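Local coordinates for protein Alpha/beta hydrolase (Streptomyces albidoflavus, PDB 6KSU) that probably closes non-ribosomal peptide chains into macrolactam rings, as a cyclase related to penicillin-binding proteins and beta-lactamases, at residues Q48-E59 against G259-R269; T135-Y144 against A158-G169. All blocks are in the same frame, centred on the assembly; numbering follows the deposited sequence.

Contact 1 of 2, residues Q48-E59 against G259-R269; sequences QLSVYRDGALSE and GSATDLVTAAR
Q48, S50 and Y52 turn toward helix 261-268, and their meeting with A261, V265 and R269 is a worked example of a helix laid on the antiparallel sheet of the beta-lactamase-like fold. The strands belong to a hairpin with a type I' turn from R53 to A56. Strand 48-53 runs almost along the helix (26°), the axes approaching to 7.4 Å, whereas outermost strand 56-59 comes no nearer than 9.9 Å.

The tight part lies under the inner strand. The methyl CB of A261 sits 3.6 Å from Q48 CB, and A261 N donates a nearly straight bond of 3.0 Å to Q48 OE1 from above its carbonyl plane. T349 OG1 bonds the same oxygen, while Q48 NE2 is held by the carbonyls of T74 and T77, so the buried amide is gripped at both ends, its flip fixed. Farther along, V265 CG1 presses on Y52 CB (3.5 Å) and V265 CG2 turns to the backbone oxygen of S50. Y52, with CG anti to the backbone N (chi1 178°), lays its ring beneath R269 and gives its OH to D274. Bent at chi2 and chi3, R269 puts CD 3.9 Å above the Y52 centroid, while its guanidinium lies flat (12° between planes) but off-centre toward the CE1-CZ rim. S260 and D263 close the helix start with a capping box.

Toward solvent the packing thins to the tips of L57, which brush V265 CG1 and T262 CG2 from the outer strand. There E59, extended beyond CG, brings OE1 back to the helix: T262 OG1 donates to its anti lone pair at 2.5 Å, and S50 OG lies 2.7 Å from T262 OG1 at the buried end of this polar row.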
loop_
_atom_site.group_PDB
_atom_site.type_symbol
_atom_site.label_atom_id
_atom_site.label_comp_id
_atom_site.label_asym_id
_atom_site.label_seq_id
_atom_site.Cartn_x
_atom_site.Cartn_y
_atom_site.Cartn_z
ATOM N N GLN A 48 -14.272 -8.237 7.379
ATOM C CA GLN A 48 -13.876 -9.626 7.195
ATOM C C GLN A 48 -12.475 -9.780 7.742
ATOM O O GLN A 48 -11.635 -8.892 7.566
ATOM C CB GLN A 48 -13.885 -10.078 5.725
ATOM C CG GLN A 48 -15.198 -9.934 4.998
ATOM C CD GLN A 48 -15.012 -10.024 3.484
ATOM O OE1 GLN A 48 -13.975 -9.632 2.949
ATOM N NE2 GLN A 48 -16.018 -10.559 2.791
ATOM N N LEU A 49 -12.244 -10.896 8.425
ATOM C CA LEU A 49 -10.921 -11.297 8.873
ATOM C C LEU A 49 -10.734 -12.751 8.480
ATOM O O LEU A 49 -11.577 -13.605 8.786
ATOM C CB LEU A 49 -10.740 -11.097 10.386
ATOM C CG LEU A 49 -9.430 -11.611 11.007
ATOM C CD1 LEU A 49 -8.221 -10.678 10.694
ATOM C CD2 LEU A 49 -9.590 -11.788 12.497
ATOM N N SER A 50 -9.673 -13.030 7.747
ATOM C CA SER A 50 -9.370 -14.402 7.369
ATOM C C SER A 50 -7.956 -14.698 7.815
ATOM O O SER A 50 -7.064 -13.890 7.579
ATOM C CB SER A 50 -9.526 -14.603 5.863
ATOM O OG SER A 50 -10.869 -14.359 5.469
ATOM N N VAL A 51 -7.762 -15.836 8.473
ATOM C CA VAL A 51 -6.465 -16.252 8.990
ATOM C C VAL A 51 -6.168 -17.650 8.483
ATOM O O VAL A 51 -6.946 -18.578 8.733
ATOM C CB VAL A 51 -6.432 -16.249 10.522
ATOM C CG1 VAL A 51 -5.027 -16.549 11.026
ATOM C CG2 VAL A 51 -6.975 -14.937 11.057
ATOM N N TYR A 52 -5.045 -17.808 7.778
ATOM C CA TYR A 52 -4.528 -19.125 7.450
ATOM C C TYR A 52 -3.402 -19.429 8.427
ATOM O O TYR A 52 -2.462 -18.642 8.564
ATOM C CB TYR A 52 -4.056 -19.201 6.000
ATOM C CG TYR A 52 -3.465 -20.540 5.615
ATOM C CD1 TYR A 52 -4.275 -21.624 5.236
ATOM C CD2 TYR A 52 -2.093 -20.730 5.650
ATOM C CE1 TYR A 52 -3.694 -22.859 4.878
ATOM C CE2 TYR A 52 -1.527 -21.919 5.315
ATOM C CZ TYR A 52 -2.320 -22.989 4.928
ATOM O OH TYR A 52 -1.678 -24.158 4.600
ATOM N N ARG A 53 -3.520 -20.553 9.131
ATOM C CA ARG A 53 -2.570 -20.896 10.177
ATOM C C ARG A 53 -2.694 -22.381 10.494
ATOM O O ARG A 53 -3.805 -22.909 10.620
ATOM C CB ARG A 53 -2.809 -20.047 11.430
ATOM C CG ARG A 53 -2.314 -20.711 12.709
ATOM C CD ARG A 53 -1.919 -19.710 13.776
ATOM N NE ARG A 53 -3.066 -19.093 14.419
ATOM C CZ ARG A 53 -3.047 -18.646 15.668
ATOM N NH1 ARG A 53 -1.939 -18.761 16.394
ATOM N NH2 ARG A 53 -4.128 -18.079 16.187
ATOM N N ASP A 54 -1.549 -23.050 10.594
ATOM C CA ASP A 54 -1.487 -24.484 10.878
ATOM C C ASP A 54 -2.170 -25.301 9.788
ATOM O O ASP A 54 -2.824 -26.312 10.061
ATOM C CB ASP A 54 -2.074 -24.793 12.252
ATOM C CG ASP A 54 -1.177 -24.321 13.374
ATOM O OD1 ASP A 54 -1.684 -23.700 14.328
ATOM O OD2 ASP A 54 0.046 -24.575 13.283
ATOM N N GLY A 55 -1.993 -24.869 8.539
ATOM C CA GLY A 55 -2.536 -25.552 7.386
ATOM C C GLY A 55 -4.017 -25.358 7.135
ATOM O O GLY A 55 -4.542 -25.924 6.175
ATOM N N ALA A 56 -4.725 -24.580 7.948
ATOM C CA ALA A 56 -6.152 -24.446 7.716
ATOM C C ALA A 56 -6.582 -22.994 7.843
ATOM O O ALA A 56 -5.902 -22.162 8.449
ATOM C CB ALA A 56 -6.952 -25.331 8.670
ATOM N N LEU A 57 -7.749 -22.713 7.279
ATOM C CA LEU A 57 -8.257 -21.366 7.115
ATOM C C LEU A 57 -9.397 -21.097 8.094
ATOM O O LEU A 57 -10.291 -21.934 8.261
ATOM C CB LEU A 57 -8.743 -21.176 5.681
ATOM C CG LEU A 57 -9.403 -19.852 5.325
ATOM C CD1 LEU A 57 -8.300 -18.784 5.124
ATOM C CD2 LEU A 57 -10.256 -20.028 4.069
ATOM N N SER A 58 -9.360 -19.926 8.734
ATOM C CA SER A 58 -10.462 -19.404 9.536
ATOM C C SER A 58 -11.030 -18.198 8.811
ATOM O O SER A 58 -10.266 -17.328 8.381
ATOM C CB SER A 58 -10.004 -18.972 10.936
ATOM O OG SER A 58 -9.657 -20.081 11.745
ATOM N N GLU A 59 -12.358 -18.129 8.690
ATOM C CA GLU A 59 -13.023 -17.036 7.983
ATOM C C GLU A 59 -14.043 -16.392 8.904
ATOM O O GLU A 59 -15.047 -17.017 9.261
ATOM C CB GLU A 59 -13.715 -17.510 6.703
ATOM C CG GLU A 59 -12.867 -18.317 5.746
ATOM C CD GLU A 59 -13.592 -18.557 4.427
ATOM O OE1 GLU A 59 -13.400 -17.734 3.503
ATOM O OE2 GLU A 59 -14.387 -19.541 4.324
ATOM N N GLY A 259 -12.162 -7.183 -3.446
ATOM C CA GLY A 259 -12.330 -8.582 -3.113
ATOM C C GLY A 259 -12.353 -8.796 -1.622
ATOM O O GLY A 259 -12.461 -7.845 -0.840
ATOM N N SER A 260 -12.190 -10.053 -1.233
ATOM C CA SER A 260 -12.417 -10.456 0.142
ATOM C C SER A 260 -11.121 -10.647 0.911
ATOM O O SER A 260 -10.051 -10.874 0.345
ATOM C CB SER A 260 -13.206 -11.763 0.197
ATOM O OG SER A 260 -12.293 -12.827 0.148
ATOM N N ALA A 261 -11.255 -10.626 2.232
ATOM C CA ALA A 261 -10.156 -11.050 3.094
ATOM C C ALA A 261 -9.621 -12.401 2.660
ATOM O O ALA A 261 -8.410 -12.618 2.627
ATOM C CB ALA A 261 -10.629 -11.121 4.554
ATOM N N THR A 262 -10.522 -13.336 2.347
ATOM C CA THR A 262 -10.116 -14.697 2.015
ATOM C C THR A 262 -9.372 -14.746 0.686
ATOM O O THR A 262 -8.426 -15.528 0.531
ATOM C CB THR A 262 -11.351 -15.600 1.993
ATOM O OG1 THR A 262 -11.766 -15.830 3.339
ATOM C CG2 THR A 262 -11.066 -16.960 1.322
ATOM N N ASP A 263 -9.797 -13.929 -0.285
ATOM C CA ASP A 263 -9.056 -13.791 -1.543
ATOM C C ASP A 263 -7.593 -13.400 -1.290
ATOM O O ASP A 263 -6.674 -13.985 -1.877
ATOM C CB ASP A 263 -9.744 -12.754 -2.464
ATOM C CG ASP A 263 -11.141 -13.189 -2.928
ATOM O OD1 ASP A 263 -11.451 -14.406 -2.851
ATOM O OD2 ASP A 263 -11.939 -12.325 -3.376
ATOM N N LEU A 264 -7.360 -12.420 -0.399
ATOM C CA LEU A 264 -6.004 -11.949 -0.141
ATOM C C LEU A 264 -5.163 -13.019 0.528
ATOM O O LEU A 264 -3.961 -13.137 0.247
ATOM C CB LEU A 264 -6.014 -10.696 0.735
ATOM C CG LEU A 264 -6.529 -9.376 0.171
ATOM C CD1 LEU A 264 -6.473 -8.305 1.272
ATOM C CD2 LEU A 264 -5.722 -8.917 -1.036
ATOM N N VAL A 265 -5.759 -13.772 1.453
ATOM C CA VAL A 265 -5.038 -14.889 2.067
ATOM C C VAL A 265 -4.699 -15.940 1.008
ATOM O O VAL A 265 -3.597 -16.501 0.992
ATOM C CB VAL A 265 -5.864 -15.476 3.231
ATOM C CG1 VAL A 265 -5.269 -16.772 3.739
ATOM C CG2 VAL A 265 -5.968 -14.457 4.377
ATOM N N THR A 266 -5.618 -16.181 0.076
ATOM C CA THR A 266 -5.361 -17.167 -0.966
ATOM C C THR A 266 -4.163 -16.755 -1.812
ATOM O O THR A 266 -3.258 -17.557 -2.056
ATOM C CB THR A 266 -6.613 -17.338 -1.820
ATOM O OG1 THR A 266 -7.699 -17.807 -0.987
ATOM C CG2 THR A 266 -6.358 -18.298 -2.985
ATOM N N ALA A 267 -4.116 -15.481 -2.232
ATOM C CA ALA A 267 -2.983 -14.984 -3.013
ATOM C C ALA A 267 -1.674 -15.036 -2.229
ATOM O O ALA A 267 -0.597 -15.089 -2.825
ATOM C CB ALA A 267 -3.256 -13.555 -3.490
ATOM N N ALA A 268 -1.743 -15.022 -0.902
ATOM C CA ALA A 268 -0.560 -15.180 -0.068
ATOM C C ALA A 268 -0.101 -16.628 0.044
ATOM O O ALA A 268 1.047 -16.866 0.444
ATOM C CB ALA A 268 -0.833 -14.618 1.335
ATOM N N ARG A 269 -0.962 -17.600 -0.307
ATOM C CA ARG A 269 -0.614 -19.004 -0.098
ATOM C C ARG A 269 0.711 -19.400 -0.737
ATOM O O ARG A 269 1.517 -20.043 -0.048
ATOM C CB ARG A 269 -1.768 -19.903 -0.571
ATOM C CG ARG A 269 -3.064 -19.722 0.245
ATOM C CD ARG A 269 -2.979 -20.393 1.603
ATOM N NE ARG A 269 -2.417 -21.739 1.519
ATOM C CZ ARG A 269 -3.136 -22.839 1.328
ATOM N NH1 ARG A 269 -4.456 -22.750 1.210
ATOM N NH2 ARG A 269 -2.535 -24.025 1.269
#

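Contact 2 of 2, residues T135-Y144 against A158-G169; sequences TAGVVDSIEY and ACARQPALFPPG
I142 and Q162 slide past each other in opposite directions where two irregular loops of the beta-lactamase-like domain run side by side, one following helix 128-132, the other leaving helix 153-160. Two direct backbone bonds and one water accompany the side-chain packing. I142 is extended through chi2 (177°), which carries CD1 to 3.6 Å from Q162 CG and also over C159 CA. Q162 answers with a chain that bends at chi2, keeping its aliphatic part against I142. V139 sets its two methyls on different partners: CG2 reaches across to Q162 CG, while CG1 faces the carbonyl oxygen of P163.

Next comes L165, whose CB is only 3.1 Å from G137 O and whose CD2 lies near V138 O; its N-H bonds G137 O at 2.7 Å, in the carbonyl plane. G137, at positive phi, turns the side where a side chain would stand to the backbone oxygen of F166. The F166 ring approaches obliquely, CE1 3.6 Å from G137 CA; CG set between its own backbone N and carbonyl carbon (chi1 43°) turns the ring back to the glycine. N398 of the C-terminal barrel touches both V139 and L165, and R466 pairs with D140. At the T135/G169 end T135 O takes a weak bond from G169 N, and beyond the G137-L165 bond one water accepts from V139 N (3.0 Å) and donates to P163 O (3.2 Å).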
loop_
_atom_site.group_PDB
_atom_site.type_symbol
_atom_site.label_atom_id
_atom_site.label_comp_id
_atom_site.label_asym_id
_atom_site.label_seq_id
_atom_site.Cartn_x
_atom_site.Cartn_y
_atom_site.Cartn_z
ATOM N N THR A 135 11.441 2.488 -6.152
ATOM C CA THR A 135 12.750 3.122 -6.182
ATOM C C THR A 135 13.052 3.678 -7.562
ATOM O O THR A 135 14.211 3.769 -7.955
ATOM C CB THR A 135 13.847 2.145 -5.760
ATOM O OG1 THR A 135 13.735 0.948 -6.528
ATOM C CG2 THR A 135 13.763 1.819 -4.284
ATOM N N ALA A 136 12.027 4.024 -8.330
ATOM C CA ALA A 136 12.266 4.491 -9.685
ATOM C C ALA A 136 12.279 6.007 -9.799
ATOM O O ALA A 136 12.569 6.528 -10.883
ATOM C CB ALA A 136 11.229 3.918 -10.648
ATOM N N GLY A 137 11.985 6.723 -8.719
ATOM C CA GLY A 137 11.965 8.163 -8.799
ATOM C C GLY A 137 10.732 8.738 -9.448
ATOM O O GLY A 137 10.728 9.925 -9.789
ATOM N N VAL A 138 9.689 7.940 -9.625
ATOM C CA VAL A 138 8.415 8.440 -10.126
ATOM C C VAL A 138 7.683 9.173 -9.005
ATOM O O VAL A 138 7.684 8.737 -7.846
ATOM C CB VAL A 138 7.570 7.279 -10.691
ATOM C CG1 VAL A 138 6.527 7.812 -11.651
ATOM C CG2 VAL A 138 8.466 6.237 -11.390
ATOM N N VAL A 139 7.055 10.295 -9.349
ATOM C CA VAL A 139 6.200 11.013 -8.411
ATOM C C VAL A 139 5.013 10.130 -8.008
ATOM O O VAL A 139 4.726 9.111 -8.647
ATOM C CB VAL A 139 5.714 12.347 -9.008
ATOM C CG1 VAL A 139 6.890 13.291 -9.257
ATOM C CG2 VAL A 139 4.967 12.097 -10.299
ATOM N N ASP A 140 4.301 10.529 -6.962
ATOM C CA ASP A 140 3.232 9.687 -6.436
ATOM C C ASP A 140 1.975 9.754 -7.308
ATOM O O ASP A 140 1.476 8.717 -7.755
ATOM C CB ASP A 140 2.941 10.070 -4.982
ATOM C CG ASP A 140 1.821 9.224 -4.356
ATOM O OD1 ASP A 140 1.502 8.130 -4.886
ATOM O OD2 ASP A 140 1.261 9.660 -3.327
ATOM N N SER A 141 1.488 10.955 -7.615
ATOM C CA SER A 141 0.230 11.135 -8.329
ATOM C C SER A 141 0.411 12.059 -9.520
ATOM O O SER A 141 1.048 13.111 -9.407
ATOM C CB SER A 141 -0.841 11.723 -7.409
ATOM O OG SER A 141 -0.848 11.033 -6.176
ATOM N N ILE A 142 -0.185 11.668 -10.650
ATOM C CA ILE A 142 -0.188 12.437 -11.893
ATOM C C ILE A 142 -1.616 12.468 -12.432
ATOM O O ILE A 142 -2.237 11.412 -12.595
ATOM C CB ILE A 142 0.759 11.823 -12.944
ATOM C CG1 ILE A 142 2.210 12.159 -12.632
ATOM C CG2 ILE A 142 0.415 12.306 -14.336
ATOM C CD1 ILE A 142 3.181 11.517 -13.594
ATOM N N GLU A 143 -2.133 13.671 -12.708
ATOM C CA GLU A 143 -3.433 13.828 -13.356
ATOM C C GLU A 143 -3.495 13.037 -14.653
ATOM O O GLU A 143 -2.797 13.360 -15.619
ATOM C CB GLU A 143 -3.730 15.304 -13.649
ATOM C CG GLU A 143 -5.171 15.647 -14.115
ATOM C CD GLU A 143 -5.500 15.276 -15.583
ATOM O OE1 GLU A 143 -5.247 16.091 -16.510
ATOM O OE2 GLU A 143 -6.077 14.187 -15.803
ATOM N N TYR A 144 -4.317 11.999 -14.690
ATOM C CA TYR A 144 -4.723 11.433 -15.962
ATOM C C TYR A 144 -6.185 11.021 -15.880
ATOM O O TYR A 144 -6.565 9.897 -16.207
ATOM C CB TYR A 144 -3.839 10.276 -16.411
ATOM C CG TYR A 144 -3.989 10.078 -17.893
ATOM C CD1 TYR A 144 -3.818 11.146 -18.759
ATOM C CD2 TYR A 144 -4.375 8.856 -18.423
ATOM C CE1 TYR A 144 -3.991 10.999 -20.120
ATOM C CE2 TYR A 144 -4.544 8.697 -19.790
ATOM C CZ TYR A 144 -4.350 9.777 -20.634
ATOM O OH TYR A 144 -4.523 9.638 -21.994
ATOM N N ALA A 158 2.030 10.307 -20.751
ATOM C CA ALA A 158 1.833 11.443 -19.855
ATOM C C ALA A 158 2.816 11.425 -18.696
ATOM O O ALA A 158 3.237 12.485 -18.219
ATOM C CB ALA A 158 0.398 11.464 -19.324
ATOM N N CYS A 159 3.193 10.237 -18.215
ATOM C CA CYS A 159 4.212 10.189 -17.168
ATOM C C CYS A 159 5.534 10.743 -17.673
ATOM O O CYS A 159 6.265 11.410 -16.926
ATOM C CB CYS A 159 4.420 8.760 -16.671
ATOM S SG CYS A 159 2.966 7.960 -16.081
ATOM N N ALA A 160 5.860 10.463 -18.939
ATOM C CA ALA A 160 7.146 10.867 -19.489
ATOM C C ALA A 160 7.314 12.381 -19.444
ATOM O O ALA A 160 8.412 12.880 -19.168
ATOM C CB ALA A 160 7.290 10.340 -20.917
ATOM N N ARG A 161 6.240 13.129 -19.690
ATOM C CA ARG A 161 6.279 14.589 -19.588
ATOM C C ARG A 161 6.144 15.076 -18.146
ATOM O O ARG A 161 5.472 16.071 -17.870
ATOM C CB ARG A 161 5.196 15.195 -20.482
ATOM C CG ARG A 161 3.764 14.816 -20.121
ATOM C CD ARG A 161 2.749 15.323 -21.145
ATOM N NE ARG A 161 2.414 14.305 -22.142
ATOM C CZ ARG A 161 1.191 13.821 -22.350
ATOM N NH1 ARG A 161 0.167 14.261 -21.631
ATOM N NH2 ARG A 161 0.994 12.895 -23.282
ATOM N N GLN A 162 6.782 14.388 -17.203
ATOM C CA GLN A 162 6.707 14.740 -15.800
ATOM C C GLN A 162 8.115 14.611 -15.240
ATOM O O GLN A 162 8.743 13.552 -15.400
ATOM C CB GLN A 162 5.744 13.844 -15.018
ATOM C CG GLN A 162 5.319 14.414 -13.693
ATOM C CD GLN A 162 4.355 15.570 -13.851
ATOM O OE1 GLN A 162 3.531 15.590 -14.772
ATOM N NE2 GLN A 162 4.452 16.548 -12.951
ATOM N N PRO A 163 8.633 15.644 -14.585
ATOM C CA PRO A 163 9.985 15.551 -14.021
ATOM C C PRO A 163 10.081 14.430 -12.998
ATOM O O PRO A 163 9.205 14.261 -12.151
ATOM C CB PRO A 163 10.200 16.930 -13.380
ATOM C CG PRO A 163 8.836 17.500 -13.204
ATOM C CD PRO A 163 7.996 16.939 -14.311
ATOM N N ALA A 164 11.153 13.653 -13.095
ATOM C CA ALA A 164 11.411 12.619 -12.110
ATOM C C ALA A 164 11.772 13.244 -10.764
ATOM O O ALA A 164 12.036 14.447 -10.642
ATOM C CB ALA A 164 12.537 11.702 -12.584
ATOM N N LEU A 165 11.804 12.396 -9.742
ATOM C CA LEU A 165 12.061 12.853 -8.385
ATOM C C LEU A 165 13.556 12.955 -8.100
ATOM O O LEU A 165 13.986 13.829 -7.336
ATOM C CB LEU A 165 11.381 11.888 -7.416
ATOM C CG LEU A 165 10.650 12.312 -6.165
ATOM C CD1 LEU A 165 9.991 13.659 -6.347
ATOM C CD2 LEU A 165 9.594 11.257 -5.887
ATOM N N PHE A 166 14.339 12.075 -8.711
ATOM C CA PHE A 166 15.778 11.884 -8.599
ATOM C C PHE A 166 16.084 10.753 -9.573
ATOM O O PHE A 166 15.138 10.194 -10.145
ATOM C CB PHE A 166 16.204 11.549 -7.170
ATOM C CG PHE A 166 15.312 10.566 -6.483
ATOM C CD1 PHE A 166 15.317 9.230 -6.848
ATOM C CD2 PHE A 166 14.471 10.975 -5.456
ATOM C CE1 PHE A 166 14.493 8.317 -6.225
ATOM C CE2 PHE A 166 13.636 10.065 -4.810
ATOM C CZ PHE A 166 13.638 8.738 -5.189
ATOM N N PRO A 167 17.348 10.398 -9.830
ATOM C CA PRO A 167 17.613 9.329 -10.808
ATOM C C PRO A 167 17.194 7.977 -10.275
ATOM O O PRO A 167 17.249 7.718 -9.055
ATOM C CB PRO A 167 19.139 9.409 -11.014
ATOM C CG PRO A 167 19.471 10.833 -10.615
ATOM C CD PRO A 167 18.594 11.088 -9.452
ATOM N N PRO A 168 16.783 7.059 -11.149
ATOM C CA PRO A 168 16.214 5.785 -10.690
ATOM C C PRO A 168 17.172 5.004 -9.802
ATOM O O PRO A 168 18.303 4.705 -10.188
ATOM C CB PRO A 168 15.927 5.038 -11.997
ATOM C CG PRO A 168 15.777 6.124 -13.042
ATOM C CD PRO A 168 16.677 7.246 -12.610
ATOM N N GLY A 169 16.711 4.680 -8.597
ATOM C CA GLY A 169 17.452 3.813 -7.702
ATOM C C GLY A 169 18.052 4.486 -6.486
ATOM O O GLY A 169 18.557 3.781 -5.603
HETATM O O HOH W 1 7.931 11.310 -12.080
#

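The two contacts, with centres about 35 Å apart and on opposite sides of the chain's centre, touch nowhere and share no element. Contact 1 is mostly buried and joins regular pieces, a helix and a hairpin far apart in sequence, whereas contact 2 is partly buried and ties together loops separated by a short span. Contact 1 works largely through side chains, with an amide, hydroxyls, a carboxylate and a stacked arginine beside its apolar residues. In contact 2 the direct hydrogen bonds are backbone to backbone, helped by a water, and the side chains meet by apolar packing. Contact 1 packs a helix on the face of the sheet; contact 2 lies where that domain meets the C-terminal barrel.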